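PDB 4MF9: hemin degrading factor from Pseudomonas aeruginosa, which binds heme and probably takes part in intracellular heme trafficking and degradation. Local coordinates for residues Ala52-Trp66 with Leu121-Glu133. Numbering follows the deposited sequence.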
ATOM      1  N   ALA A  52       3.389   1.642  20.521  1.00 18.11           N
ATOM      2  CA  ALA A  52       2.864   1.166  21.797  1.00 21.56           C
ATOM      3  C   ALA A  52       3.605   1.798  22.978  1.00 20.39           C
ATOM      4  O   ALA A  52       3.045   1.928  24.057  1.00 19.65           O
ATOM      5  CB  ALA A  52       2.920  -0.345  21.875  1.00 21.72           C
ATOM      6  N   SER A  53       4.856   2.201  22.783  1.00 20.95           N
ATOM      7  CA  SER A  53       5.572   2.881  23.869  1.00 25.47           C
ATOM      8  C   SER A  53       4.960   4.256  24.154  1.00 19.22           C
ATOM      9  O   SER A  53       5.272   4.885  25.170  1.00 20.93           O
ATOM     10  CB  SER A  53       7.059   3.026  23.543  1.00 21.57           C
ATOM     11  OG  SER A  53       7.285   4.157  22.730  1.00 19.79           O
ATOM     12  N   ARG A  54       4.136   4.744  23.233  1.00 16.85           N
ATOM     13  CA  ARG A  54       3.400   5.984  23.340  1.00 14.15           C
ATOM     14  C   ARG A  54       2.106   5.937  24.169  1.00 18.24           C
ATOM     15  O   ARG A  54       1.563   6.939  24.494  1.00 16.65           O
ATOM     16  CB  ARG A  54       3.077   6.544  21.936  1.00 14.27           C
ATOM     17  CG  ARG A  54       4.290   6.840  21.070  1.00 20.20           C
ATOM     18  CD  ARG A  54       3.969   7.398  19.706  1.00 17.73           C
ATOM     19  NE  ARG A  54       3.358   8.697  19.768  1.00 18.63           N
ATOM     20  CZ  ARG A  54       3.423   9.576  18.788  1.00 23.74           C
ATOM     21  NH1 ARG A  54       4.034   9.244  17.676  1.00 20.94           N
ATOM     22  NH2 ARG A  54       2.916  10.762  18.911  1.00 20.18           N
ATOM     23  N   VAL A  55       1.610   4.751  24.436  1.00 14.93           N
ATOM     24  CA  VAL A  55       0.310   4.621  25.088  1.00 16.62           C
ATOM     25  C   VAL A  55       0.358   5.196  26.503  1.00 17.13           C
ATOM     26  O   VAL A  55       1.293   4.929  27.258  1.00 19.56           O
ATOM     27  CB  VAL A  55      -0.170   3.167  25.114  1.00 20.01           C
ATOM     28  CG1 VAL A  55      -1.478   3.047  25.877  1.00 23.00           C
ATOM     29  CG2 VAL A  55      -0.345   2.654  23.692  1.00 19.78           C
ATOM     30  N   GLY A  56      -0.637   6.007  26.845  1.00 13.73           N
ATOM     31  CA  GLY A  56      -0.648   6.681  28.133  1.00 20.57           C
ATOM     32  C   GLY A  56       0.084   8.005  28.067  1.00 20.95           C
ATOM     33  O   GLY A  56       0.029   8.793  29.005  1.00 20.34           O
ATOM     34  N   ILE A  57       0.767   8.264  26.966  1.00 16.32           N
ATOM     35  CA  ILE A  57       1.356   9.545  26.729  1.00 17.76           C
ATOM     36  C   ILE A  57       0.592  10.382  25.714  1.00 22.37           C
ATOM     37  O   ILE A  57      -0.034  11.349  26.079  1.00 19.96           O
ATOM     38  CB  ILE A  57       2.818   9.404  26.352  1.00 19.00           C
ATOM     39  CG1 ILE A  57       3.582   8.776  27.476  1.00 20.84           C
ATOM     40  CG2 ILE A  57       3.467  10.723  25.991  1.00 20.92           C
ATOM     41  CD1 ILE A  57       4.915   8.270  27.070  1.00 23.34           C
ATOM     42  N   ASP A  58       0.607   9.962  24.450  1.00 16.49           N
ATOM     43  CA  ASP A  58      -0.256  10.573  23.440  1.00 17.45           C
ATOM     44  C   ASP A  58      -0.937   9.566  22.493  1.00 16.06           C
ATOM     45  O   ASP A  58      -1.481   9.960  21.463  1.00 18.81           O
ATOM     46  CB  ASP A  58       0.490  11.640  22.634  1.00 15.86           C
ATOM     47  CG  ASP A  58       1.680  11.087  21.875  1.00 19.21           C
ATOM     48  OD1 ASP A  58       1.939   9.867  21.949  1.00 20.48           O
ATOM     49  OD2 ASP A  58       2.363  11.883  21.186  1.00 17.82           O
ATOM     50  N   ALA A  59      -0.896   8.282  22.846  1.00 11.48           N
ATOM     51  CA  ALA A  59      -1.594   7.235  22.092  1.00 15.23           C
ATOM     52  C   ALA A  59      -2.566   6.443  22.960  1.00 15.82           C
ATOM     53  O   ALA A  59      -2.344   6.274  24.159  1.00 20.07           O
ATOM     54  CB  ALA A  59      -0.593   6.286  21.442  1.00 11.80           C
ATOM     55  N   VAL A  60      -3.641   5.956  22.341  1.00 13.56           N
ATOM     56  CA  VAL A  60      -4.599   5.054  22.983  1.00 14.83           C
ATOM     57  C   VAL A  60      -4.681   3.777  22.143  1.00 19.01           C
ATOM     58  O   VAL A  60      -4.778   3.838  20.907  1.00 14.49           O
ATOM     59  CB  VAL A  60      -6.011   5.694  23.098  1.00 15.35           C
ATOM     60  CG1 VAL A  60      -7.029   4.683  23.631  1.00 16.07           C
ATOM     61  CG2 VAL A  60      -5.989   6.949  23.974  1.00 15.62           C
ATOM     62  N   ARG A  61      -4.616   2.616  22.778  1.00 15.84           N
ATOM     63  CA  ARG A  61      -4.742   1.370  22.075  1.00 18.86           C
ATOM     64  C   ARG A  61      -6.200   1.103  21.834  1.00 19.13           C
ATOM     65  O   ARG A  61      -6.964   1.280  22.721  1.00 16.68           O
ATOM     66  CB  ARG A  61      -4.033   0.225  22.757  1.00 24.47           C
ATOM     67  CG  ARG A  61      -4.547  -1.150  22.413  1.00 22.61           C
ATOM     68  CD  ARG A  61      -3.700  -1.859  21.381  1.00 25.32           C
ATOM     69  NE  ARG A  61      -2.533  -2.415  22.000  1.00 36.30           N
ATOM     70  CZ  ARG A  61      -2.007  -3.625  21.839  1.00 30.57           C
ATOM     71  NH1 ARG A  61      -2.541  -4.557  21.100  1.00 31.69           N
ATOM     72  NH2 ARG A  61      -0.943  -3.905  22.523  1.00 35.33           N
ATOM     73  N   LEU A  62      -6.556   0.740  20.603  1.00 13.00           N
ATOM     74  CA  LEU A  62      -7.951   0.482  20.277  1.00 15.94           C
ATOM     75  C   LEU A  62      -8.152  -1.019  20.114  1.00 12.46           C
ATOM     76  O   LEU A  62      -7.184  -1.773  19.986  1.00 14.87           O
ATOM     77  CB  LEU A  62      -8.362   1.215  18.998  1.00 12.95           C
ATOM     78  CG  LEU A  62      -8.249   2.739  18.920  1.00 17.02           C
ATOM     79  CD1 LEU A  62      -8.776   3.223  17.573  1.00 14.05           C
ATOM     80  CD2 LEU A  62      -8.990   3.432  20.079  1.00 12.76           C
ATOM     81  N   ARG A  63      -9.370  -1.479  20.146  1.00 14.20           N
ATOM     82  CA  ARG A  63      -9.609  -2.881  19.865  1.00 16.82           C
ATOM     83  C   ARG A  63      -9.462  -3.162  18.371  1.00 15.39           C
ATOM     84  O   ARG A  63      -9.853  -2.388  17.603  1.00 13.65           O
ATOM     85  CB  ARG A  63     -10.958  -3.346  20.354  1.00 21.16           C
ATOM     86  CG  ARG A  63     -11.283  -2.990  21.771  1.00 20.55           C
ATOM     87  CD  ARG A  63     -12.544  -3.706  22.183  1.00 23.47           C
ATOM     88  NE  ARG A  63     -13.611  -3.524  21.242  1.00 31.26           N
ATOM     89  CZ  ARG A  63     -14.367  -2.444  21.199  1.00 27.52           C
ATOM     90  NH1 ARG A  63     -14.136  -1.475  22.025  1.00 26.78           N
ATOM     91  NH2 ARG A  63     -15.297  -2.303  20.317  1.00 30.68           N
ATOM     92  N   PRO A  64      -8.911  -4.321  18.028  1.00 20.21           N
ATOM     93  CA  PRO A  64      -8.838  -4.730  16.619  1.00 17.46           C
ATOM     94  C   PRO A  64     -10.174  -5.258  16.121  1.00 20.30           C
ATOM     95  O   PRO A  64     -10.243  -6.357  15.574  1.00 18.41           O
ATOM     96  CB  PRO A  64      -7.806  -5.858  16.639  1.00 15.86           C
ATOM     97  CG  PRO A  64      -7.909  -6.423  18.007  1.00 19.20           C
ATOM     98  CD  PRO A  64      -8.170  -5.247  18.904  1.00 18.09           C
ATOM     99  N   ASP A  65     -11.218  -4.457  16.298  1.00 20.27           N
ATOM    100  CA  ASP A  65     -12.571  -4.798  15.889  1.00 19.93           C
ATOM    101  C   ASP A  65     -12.803  -4.137  14.543  1.00 17.77           C
ATOM    102  O   ASP A  65     -13.424  -3.077  14.473  1.00 20.67           O
ATOM    103  CB  ASP A  65     -13.550  -4.229  16.932  1.00 22.27           C
ATOM    104  CG  ASP A  65     -14.980  -4.736  16.766  1.00 25.24           C
ATOM    105  OD1 ASP A  65     -15.346  -5.232  15.678  1.00 28.14           O
ATOM    106  OD2 ASP A  65     -15.754  -4.609  17.739  1.00 33.44           O
ATOM    107  N   TRP A  66     -12.302  -4.742  13.468  1.00 18.22           N
ATOM    108  CA  TRP A  66     -12.273  -4.043  12.173  1.00 14.75           C
ATOM    109  C   TRP A  66     -13.670  -3.720  11.658  1.00 16.24           C
ATOM    110  O   TRP A  66     -13.883  -2.692  11.028  1.00 17.38           O
ATOM    111  CB  TRP A  66     -11.467  -4.832  11.124  1.00 14.24           C
ATOM    112  CG  TRP A  66     -10.181  -5.350  11.680  1.00 12.52           C
ATOM    113  CD1 TRP A  66      -9.798  -6.653  11.768  1.00 11.50           C
ATOM    114  CD2 TRP A  66      -9.139  -4.578  12.301  1.00 14.51           C
ATOM    115  NE1 TRP A  66      -8.569  -6.740  12.377  1.00 12.46           N
ATOM    116  CE2 TRP A  66      -8.142  -5.483  12.713  1.00 12.71           C
ATOM    117  CE3 TRP A  66      -8.942  -3.207  12.526  1.00 13.86           C
ATOM    118  CZ2 TRP A  66      -6.967  -5.065  13.340  1.00 14.26           C
ATOM    119  CZ3 TRP A  66      -7.776  -2.793  13.149  1.00 13.77           C
ATOM    120  CH2 TRP A  66      -6.804  -3.720  13.553  1.00 14.16           C
ATOM    121  N   LEU A 121      -7.483  -8.349   6.238  1.00 14.93           N
ATOM    122  CA  LEU A 121      -7.538  -8.080   7.675  1.00 14.56           C
ATOM    123  C   LEU A 121      -6.910  -9.148   8.552  1.00 16.13           C
ATOM    124  O   LEU A 121      -6.685  -8.930   9.747  1.00 14.54           O
ATOM    125  CB  LEU A 121      -8.993  -7.887   8.095  1.00 13.17           C
ATOM    126  CG  LEU A 121      -9.718  -6.764   7.363  1.00 15.38           C
ATOM    127  CD1 LEU A 121     -11.155  -6.673   7.842  1.00 16.88           C
ATOM    128  CD2 LEU A 121      -8.991  -5.433   7.573  1.00 14.11           C
ATOM    129  N   GLY A 122      -6.622 -10.290   7.971  1.00 15.12           N
ATOM    130  CA  GLY A 122      -6.113 -11.404   8.697  1.00 16.95           C
ATOM    131  C   GLY A 122      -4.818 -11.201   9.389  1.00 17.26           C
ATOM    132  O   GLY A 122      -4.609 -11.734  10.417  1.00 14.00           O
ATOM    133  N   GLY A 123      -3.920 -10.462   8.772  1.00 14.72           N
ATOM    134  CA  GLY A 123      -2.638 -10.149   9.387  1.00 17.21           C
ATOM    135  C   GLY A 123      -2.644  -8.858  10.205  1.00 17.12           C
ATOM    136  O   GLY A 123      -1.633  -8.474  10.803  1.00 17.49           O
ATOM    137  N   TRP A 124      -3.779  -8.169  10.236  1.00 15.00           N
ATOM    138  CA  TRP A 124      -3.864  -6.933  11.012  1.00 12.43           C
ATOM    139  C   TRP A 124      -3.848  -7.277  12.499  1.00 17.65           C
ATOM    140  O   TRP A 124      -4.670  -8.059  12.962  1.00 16.83           O
ATOM    141  CB  TRP A 124      -5.146  -6.179  10.679  1.00 12.55           C
ATOM    142  CG  TRP A 124      -5.170  -5.580   9.305  1.00 13.65           C
ATOM    143  CD1 TRP A 124      -4.563  -6.069   8.178  1.00 12.58           C
ATOM    144  CD2 TRP A 124      -5.824  -4.362   8.916  1.00 11.80           C
ATOM    145  NE1 TRP A 124      -4.816  -5.234   7.108  1.00 10.65           N
ATOM    146  CE2 TRP A 124      -5.582  -4.179   7.536  1.00 10.32           C
ATOM    147  CE3 TRP A 124      -6.603  -3.420   9.598  1.00  9.96           C
ATOM    148  CZ2 TRP A 124      -6.088  -3.094   6.829  1.00  8.22           C
ATOM    149  CZ3 TRP A 124      -7.101  -2.333   8.890  1.00 10.66           C
ATOM    150  CH2 TRP A 124      -6.842  -2.183   7.517  1.00  9.35           C
ATOM    151  N   ASN A 125      -2.913  -6.706  13.249  1.00 12.11           N
ATOM    152  CA  ASN A 125      -2.717  -7.148  14.624  1.00 14.00           C
ATOM    153  C   ASN A 125      -3.102  -6.134  15.697  1.00 18.73           C
ATOM    154  O   ASN A 125      -3.881  -6.435  16.609  1.00 17.57           O
ATOM    155  CB  ASN A 125      -1.272  -7.580  14.840  1.00 17.21           C
ATOM    156  CG  ASN A 125      -1.043  -8.128  16.232  1.00 23.67           C
ATOM    157  OD1 ASN A 125      -1.769  -9.010  16.684  1.00 28.58           O
ATOM    158  ND2 ASN A 125      -0.052  -7.594  16.925  1.00 20.81           N
ATOM    159  N   ALA A 126      -2.534  -4.941  15.602  1.00 15.29           N
ATOM    160  CA  ALA A 126      -2.778  -3.926  16.611  1.00 14.55           C
ATOM    161  C   ALA A 126      -3.100  -2.600  15.940  1.00 14.20           C
ATOM    162  O   ALA A 126      -2.638  -2.325  14.818  1.00 10.33           O
ATOM    163  CB  ALA A 126      -1.580  -3.788  17.518  1.00 17.98           C
ATOM    164  N   VAL A 127      -3.896  -1.790  16.630  1.00 11.16           N
ATOM    165  CA  VAL A 127      -4.337  -0.501  16.103  1.00 13.92           C
ATOM    166  C   VAL A 127      -4.337   0.544  17.221  1.00 15.88           C
ATOM    167  O   VAL A 127      -4.823   0.282  18.333  1.00 12.61           O
ATOM    168  CB  VAL A 127      -5.731  -0.621  15.458  1.00 10.57           C
ATOM    169  CG1 VAL A 127      -6.680  -1.400  16.364  1.00 11.71           C
ATOM    170  CG2 VAL A 127      -6.294   0.745  15.140  1.00 11.93           C
ATOM    171  N   PHE A 128      -3.770   1.714  16.934  1.00 15.94           N
ATOM    172  CA  PHE A 128      -3.657   2.785  17.924  1.00 13.35           C
ATOM    173  C   PHE A 128      -4.236   4.088  17.399  1.00 16.21           C
ATOM    174  O   PHE A 128      -4.180   4.373  16.200  1.00 11.78           O
ATOM    175  CB  PHE A 128      -2.186   3.010  18.303  1.00 13.90           C
ATOM    176  CG  PHE A 128      -1.522   1.793  18.884  1.00 16.57           C
ATOM    177  CD1 PHE A 128      -0.960   0.827  18.053  1.00 18.54           C
ATOM    178  CD2 PHE A 128      -1.461   1.610  20.261  1.00 15.73           C
ATOM    179  CE1 PHE A 128      -0.356  -0.300  18.590  1.00 19.30           C
ATOM    180  CE2 PHE A 128      -0.854   0.491  20.804  1.00 19.21           C
ATOM    181  CZ  PHE A 128      -0.301  -0.468  19.964  1.00 19.44           C
ATOM    182  N   ALA A 129      -4.802   4.877  18.303  1.00 13.21           N
ATOM    183  CA  ALA A 129      -5.235   6.220  17.964  1.00 11.24           C
ATOM    184  C   ALA A 129      -4.230   7.147  18.608  1.00 14.67           C
ATOM    185  O   ALA A 129      -4.061   7.126  19.836  1.00 13.90           O
ATOM    186  CB  ALA A 129      -6.631   6.485  18.516  1.00 14.46           C
ATOM    187  N   ILE A 130      -3.575   7.933  17.788  1.00 12.27           N
ATOM    188  CA  ILE A 130      -2.561   8.851  18.222  1.00 13.57           C
ATOM    189  C   ILE A 130      -3.080  10.307  18.201  1.00 15.42           C
ATOM    190  O   ILE A 130      -3.682  10.723  17.267  1.00 12.91           O
ATOM    191  CB  ILE A 130      -1.307   8.691  17.360  1.00 12.03           C
ATOM    192  CG1 ILE A 130      -0.787   7.262  17.435  1.00 11.22           C
ATOM    193  CG2 ILE A 130      -0.230   9.658  17.751  1.00 14.91           C
ATOM    194  CD1 ILE A 130       0.491   7.014  16.705  1.00 20.91           C
ATOM    195  N   ALA A 131      -2.841  11.063  19.257  1.00 15.95           N
ATOM    196  CA  ALA A 131      -3.156  12.487  19.247  1.00 14.88           C
ATOM    197  C   ALA A 131      -1.895  13.249  19.634  1.00 19.18           C
ATOM    198  O   ALA A 131      -1.659  13.522  20.816  1.00 16.30           O
ATOM    199  CB  ALA A 131      -4.301  12.789  20.220  1.00 18.37           C
ATOM    200  N   GLU A 132      -1.104  13.615  18.656  1.00 16.63           N
ATOM    201  CA  GLU A 132       0.232  14.079  18.826  1.00 19.02           C
ATOM    202  C   GLU A 132       0.300  15.607  18.961  1.00 21.86           C
ATOM    203  O   GLU A 132      -0.103  16.258  18.084  1.00 23.53           O
ATOM    204  CB  GLU A 132       1.087  13.655  17.643  1.00 22.37           C
ATOM    205  CG  GLU A 132       2.524  14.022  17.856  1.00 26.09           C
ATOM    206  CD  GLU A 132       3.518  13.255  17.041  1.00 28.28           C
ATOM    207  OE1 GLU A 132       4.675  13.552  17.195  1.00 37.21           O
ATOM    208  OE2 GLU A 132       3.174  12.388  16.274  1.00 24.73           O
ATOM    209  N   GLU A 133       0.822  16.133  20.048  1.00 22.25           N
ATOM    210  CA  GLU A 133       0.945  17.575  20.235  1.00 27.20           C
ATOM    211  C   GLU A 133       1.808  18.175  19.141  1.00 24.96           C
ATOM    212  O   GLU A 133       2.853  17.719  18.924  1.00 28.14           O
ATOM    213  CB  GLU A 133       1.673  17.830  21.561  1.00 25.90           C
ATOM    214  CG  GLU A 133       0.774  18.393  22.638  1.00 31.85           C
ATOM    215  CD  GLU A 133       1.297  18.277  24.087  1.00 38.23           C
ATOM    216  OE1 GLU A 133       0.505  18.643  24.976  1.00 33.65           O
ATOM    217  OE2 GLU A 133       2.440  17.837  24.342  1.00 31.87           O
TER
HETATM  218  O   HOH W   1       2.288  14.316  21.838  1.00 23.33           O
HETATM  219  O   HOH W   2      -4.175  -5.900  19.271  1.00 22.11           O
HETATM  220  O   HOH W   3      -7.308  -9.311  12.422  1.00 20.65           O
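V60 and A129 form an antiparallel hydrogen-bonded pair, V60 N donating to A129 O and A129 N to V60 O, both at 2.8 Å, and join strand 59-62, the outermost of a nine-stranded antiparallel sheet, to strand 124-133. Both segments belong to the first HemS/ChuX domain, and the sheet continues into the second. The strand directions are 147° apart, their axes 4.6 Å at closest approach, and A131 N extends the pairing to D58 O.

On the face of A59, R61, F128 and I130, the R61 chain bends at chi2 (100°) and chi3, which lays NE against the F128 ring, 3.6 Å from CE2. V55 CG2 and A52 CB press on the same ring, bringing the preceding turn and helix end into the packing. The other face carries V60, L62, V127 and A129; L62 CD1 meets A129 CB, and helix 166-173 covers V60 and A129.

R54 grips D58 side-on through NE and NH2, and NH2 also reaches E132 OE2 at 3.1 Å, from above the carboxylate plane. One arginine bridges two acids, probably offsetting their repulsion, while I130 CG2 lies over a guanidinium face.

Past P64, one face of W66 receives the edge of W124 in a T-shaped pair (planes at 77°), with V127 CG1 3.6 Å from W66 CH2. A water accepts from W66 NE1 at 2.9 Å and donates to L121 O and W124 O.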